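Ammonium transporter (Kuenenia stuttgartiensis, PDB 6EU6) probably binds ammonium at the membrane and signals its presence to a histidine kinase, as a sensor member of the ammonium transporter family. Local coordinates at residues Leu269-Thr281 with Ser321-Gly333. Residues are numbered along the deposited sequence; the frame is centred on the assembly and turned at random.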
loop_
_atom_site.group_PDB
_atom_site.type_symbol
_atom_site.label_atom_id
_atom_site.label_comp_id
_atom_site.label_asym_id
_atom_site.label_seq_id
_atom_site.Cartn_x
_atom_site.Cartn_y
_atom_site.Cartn_z
ATOM N N LEU A 269 6.352 -12.676 -18.312
ATOM C CA LEU A 269 5.017 -12.667 -17.736
ATOM C C LEU A 269 4.709 -11.280 -17.142
ATOM O O LEU A 269 3.619 -10.731 -17.325
ATOM C CB LEU A 269 4.903 -13.727 -16.658
ATOM C CG LEU A 269 3.626 -13.677 -15.834
ATOM C CD1 LEU A 269 2.449 -14.084 -16.679
ATOM C CD2 LEU A 269 3.757 -14.607 -14.639
ATOM N N PHE A 270 5.679 -10.701 -16.426
ATOM C CA PHE A 270 5.475 -9.349 -15.878
ATOM C C PHE A 270 5.295 -8.344 -16.966
ATOM O O PHE A 270 4.378 -7.502 -16.926
ATOM C CB PHE A 270 6.701 -8.862 -15.045
ATOM C CG PHE A 270 7.052 -9.732 -13.835
ATOM C CD1 PHE A 270 6.115 -10.181 -12.984
ATOM C CD2 PHE A 270 8.358 -9.988 -13.530
ATOM C CE1 PHE A 270 6.410 -10.980 -11.888
ATOM C CE2 PHE A 270 8.678 -10.775 -12.438
ATOM C CZ PHE A 270 7.696 -11.240 -11.601
ATOM N N THR A 271 6.160 -8.418 -17.983
ATOM C CA THR A 271 6.048 -7.501 -19.134
ATOM C C THR A 271 4.630 -7.500 -19.674
ATOM O O THR A 271 4.073 -6.477 -19.980
ATOM C CB THR A 271 7.076 -7.867 -20.227
ATOM O OG1 THR A 271 8.363 -7.714 -19.686
ATOM C CG2 THR A 271 6.952 -6.988 -21.457
ATOM N N ALA A 272 4.065 -8.684 -19.867
ATOM C CA ALA A 272 2.795 -8.760 -20.468
ATOM C C ALA A 272 1.673 -8.140 -19.586
ATOM O O ALA A 272 0.781 -7.481 -20.105
ATOM C CB ALA A 272 2.505 -10.207 -20.810
ATOM N N ILE A 273 1.709 -8.433 -18.258
ATOM C CA ILE A 273 0.759 -7.903 -17.324
ATOM C C ILE A 273 0.794 -6.381 -17.367
ATOM O O ILE A 273 -0.230 -5.743 -17.536
ATOM C CB ILE A 273 1.015 -8.461 -15.900
ATOM C CG1 ILE A 273 0.652 -9.958 -15.933
ATOM C CG2 ILE A 273 0.144 -7.698 -14.930
ATOM C CD1 ILE A 273 1.122 -10.731 -14.731
ATOM N N LEU A 274 1.988 -5.819 -17.229
ATOM C CA LEU A 274 2.092 -4.391 -17.202
ATOM C C LEU A 274 1.682 -3.740 -18.550
ATOM O O LEU A 274 1.061 -2.676 -18.553
ATOM C CB LEU A 274 3.501 -3.972 -16.805
ATOM C CG LEU A 274 4.104 -4.343 -15.476
ATOM C CD1 LEU A 274 5.378 -3.487 -15.313
ATOM C CD2 LEU A 274 3.141 -4.067 -14.380
ATOM N N ALA A 275 2.056 -4.378 -19.669
ATOM C CA ALA A 275 1.629 -3.901 -20.995
ATOM C C ALA A 275 0.126 -3.902 -21.148
ATOM O O ALA A 275 -0.455 -2.981 -21.689
ATOM C CB ALA A 275 2.268 -4.695 -22.120
ATOM N N GLY A 276 -0.546 -4.891 -20.598
ATOM C CA GLY A 276 -1.983 -4.860 -20.626
ATOM C C GLY A 276 -2.615 -3.759 -19.824
ATOM O O GLY A 276 -3.598 -3.175 -20.285
ATOM N N LEU A 277 -2.034 -3.484 -18.639
ATOM C CA LEU A 277 -2.395 -2.346 -17.880
ATOM C C LEU A 277 -2.231 -1.036 -18.662
ATOM O O LEU A 277 -3.133 -0.214 -18.681
ATOM C CB LEU A 277 -1.715 -2.346 -16.534
ATOM C CG LEU A 277 -2.272 -3.442 -15.565
ATOM C CD1 LEU A 277 -1.258 -3.833 -14.493
ATOM C CD2 LEU A 277 -3.599 -3.050 -14.917
ATOM N N VAL A 278 -1.096 -0.879 -19.281
ATOM C CA VAL A 278 -0.796 0.325 -20.063
ATOM C C VAL A 278 -1.859 0.454 -21.158
ATOM O O VAL A 278 -2.495 1.489 -21.291
ATOM C CB VAL A 278 0.618 0.291 -20.634
ATOM C CG1 VAL A 278 0.761 1.339 -21.741
ATOM C CG2 VAL A 278 1.672 0.542 -19.527
ATOM N N ALA A 279 -2.165 -0.647 -21.836
ATOM C CA ALA A 279 -3.070 -0.574 -22.963
ATOM C C ALA A 279 -4.469 -0.187 -22.586
ATOM O O ALA A 279 -5.111 0.675 -23.256
ATOM C CB ALA A 279 -3.074 -1.876 -23.737
ATOM N N ILE A 280 -4.954 -0.763 -21.478
ATOM C CA ILE A 280 -6.321 -0.498 -21.051
ATOM C C ILE A 280 -6.505 0.928 -20.513
ATOM O O ILE A 280 -7.605 1.436 -20.471
ATOM C CB ILE A 280 -6.830 -1.550 -20.068
ATOM C CG1 ILE A 280 -8.327 -1.556 -20.047
ATOM C CG2 ILE A 280 -6.317 -1.262 -18.635
ATOM C CD1 ILE A 280 -8.955 -2.049 -21.331
ATOM N N THR A 281 -5.393 1.591 -20.212
ATOM C CA THR A 281 -5.384 2.965 -19.776
ATOM C C THR A 281 -5.961 3.899 -20.837
ATOM O O THR A 281 -6.395 5.038 -20.528
ATOM C CB THR A 281 -3.915 3.369 -19.367
ATOM O OG1 THR A 281 -3.565 2.629 -18.164
ATOM C CG2 THR A 281 -3.792 4.677 -18.938
ATOM N N SER A 321 12.316 -3.832 -19.654
ATOM C CA SER A 321 11.406 -3.845 -20.792
ATOM C C SER A 321 10.452 -2.645 -20.801
ATOM O O SER A 321 9.277 -2.778 -21.140
ATOM C CB SER A 321 10.658 -5.161 -20.859
ATOM O OG SER A 321 11.560 -6.224 -20.840
ATOM N N ALA A 322 10.929 -1.497 -20.297
ATOM C CA ALA A 322 10.147 -0.283 -20.243
ATOM C C ALA A 322 9.589 0.139 -21.618
ATOM O O ALA A 322 8.462 0.644 -21.744
ATOM C CB ALA A 322 10.977 0.837 -19.699
ATOM N N ILE A 323 10.397 -0.070 -22.656
ATOM C CA ILE A 323 9.991 0.373 -24.017
ATOM C C ILE A 323 8.839 -0.487 -24.493
ATOM O O ILE A 323 7.814 -0.004 -24.910
ATOM C CB ILE A 323 11.152 0.271 -25.002
ATOM C CG1 ILE A 323 12.302 1.178 -24.542
ATOM C CG2 ILE A 323 10.632 0.652 -26.379
ATOM C CD1 ILE A 323 13.650 0.811 -25.223
ATOM N N ALA A 324 8.981 -1.784 -24.326
ATOM C CA ALA A 324 7.862 -2.676 -24.636
ATOM C C ALA A 324 6.617 -2.439 -23.822
ATOM O O ALA A 324 5.515 -2.446 -24.388
ATOM C CB ALA A 324 8.301 -4.112 -24.469
ATOM N N VAL A 325 6.736 -2.193 -22.488
ATOM C CA VAL A 325 5.562 -2.112 -21.636
ATOM C C VAL A 325 4.851 -0.783 -21.967
ATOM O O VAL A 325 3.651 -0.729 -22.307
ATOM C CB VAL A 325 5.941 -2.178 -20.147
ATOM C CG1 VAL A 325 4.823 -1.688 -19.258
ATOM C CG2 VAL A 325 6.377 -3.600 -19.785
ATOM N N HIS A 326 5.611 0.296 -21.823
ATOM C CA HIS A 326 5.058 1.635 -21.894
ATOM C C HIS A 326 4.935 2.200 -23.361
ATOM O O HIS A 326 3.924 2.766 -23.696
ATOM C CB HIS A 326 5.870 2.589 -21.013
ATOM C CG HIS A 326 5.964 2.179 -19.572
ATOM N ND1 HIS A 326 4.989 2.464 -18.652
ATOM C CD2 HIS A 326 6.920 1.493 -18.902
ATOM C CE1 HIS A 326 5.337 1.964 -17.472
ATOM N NE2 HIS A 326 6.490 1.335 -17.615
ATOM N N GLY A 327 5.964 2.060 -24.137
ATOM C CA GLY A 327 5.975 2.560 -25.518
ATOM C C GLY A 327 5.016 1.709 -26.367
ATOM O O GLY A 327 3.999 2.189 -26.811
ATOM N N VAL A 328 5.313 0.435 -26.498
ATOM C CA VAL A 328 4.508 -0.419 -27.370
ATOM C C VAL A 328 3.125 -0.700 -26.799
ATOM O O VAL A 328 2.100 -0.598 -27.482
ATOM C CB VAL A 328 5.241 -1.723 -27.737
ATOM C CG1 VAL A 328 4.344 -2.631 -28.619
ATOM C CG2 VAL A 328 6.557 -1.418 -28.409
ATOM N N GLY A 329 3.067 -1.066 -25.518
ATOM C CA GLY A 329 1.790 -1.186 -24.867
ATOM C C GLY A 329 0.888 0.033 -25.029
ATOM O O GLY A 329 -0.296 -0.126 -25.234
ATOM N N GLY A 330 1.458 1.235 -25.000
ATOM C CA GLY A 330 0.614 2.403 -25.107
ATOM C C GLY A 330 0.118 2.526 -26.540
ATOM O O GLY A 330 -0.999 2.946 -26.767
ATOM N N VAL A 331 0.963 2.214 -27.506
ATOM C CA VAL A 331 0.538 2.274 -28.912
ATOM C C VAL A 331 -0.643 1.316 -29.158
ATOM O O VAL A 331 -1.687 1.708 -29.684
ATOM C CB VAL A 331 1.658 1.890 -29.848
ATOM C CG1 VAL A 331 1.119 1.604 -31.252
ATOM C CG2 VAL A 331 2.746 2.949 -29.830
ATOM N N ILE A 332 -0.506 0.096 -28.662
ATOM C CA ILE A 332 -1.532 -0.867 -28.849
ATOM C C ILE A 332 -2.850 -0.437 -28.202
ATOM O O ILE A 332 -3.938 -0.515 -28.823
ATOM C CB ILE A 332 -1.121 -2.262 -28.288
ATOM C CG1 ILE A 332 0.105 -2.788 -28.983
ATOM C CG2 ILE A 332 -2.314 -3.201 -28.330
ATOM C CD1 ILE A 332 0.853 -3.870 -28.233
ATOM N N GLY A 333 -2.808 0.004 -26.945
ATOM C CA GLY A 333 -4.033 0.460 -26.323
ATOM C C GLY A 333 -4.650 1.660 -27.049
ATOM O O GLY A 333 -5.871 1.810 -27.180
HETATM O O HOH W 1 -7.113 0.335 -25.147
#
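Beside the paired histidines of the ammonium transporter fold, Val278 and Val325 interlock parts of two closely packed transmembrane helices, 266-280 and 322-340. The segment axes come within 7.3 Å and cross at -44°. Each valine is a knob: Val325 enters the hole formed by Thr271, Leu274, Ala275 and Val278, and Val278 the one formed by Val325, His326, Gly329 and Gly330. The two side chains lie roughly at right angles. With Val278 CG1 anti to the backbone N (chi1 164°), this methyl reaches the glycine backbone, 3.3 Å from Gly330 N, while CG2 lies against Val325 O and CG1. On Val325, CG1 meets Leu274 CB at 3.6 Å and CG2 lies 3.8 Å from Thr271 CG2.

Glycine permits the closest backbone approach: Ala279 CA and Gly333 CA lie 3.6 Å apart, and Gly333 CA makes a CH···O contact of 3.3 Å to Ala279 O. Ala279 CB packs 3.6 Å from Gly329 O. A water donates to Ala279 O and Gly333 O, bridging segments that share no direct hydrogen bond. At the other end Thr271 OG1 and Ser321 OG both hydrogen-bond to Glu307 of helix 289-312, tying the segments through a third helix.

Val278 CG2 lies 3.9 Å from His326 ND1, the nitrogen hydrogen-bonded to His171; Val325 CG1 sits over one face of the His326 ring. This valine packing borders the twin-histidine site characteristic of Amt proteins.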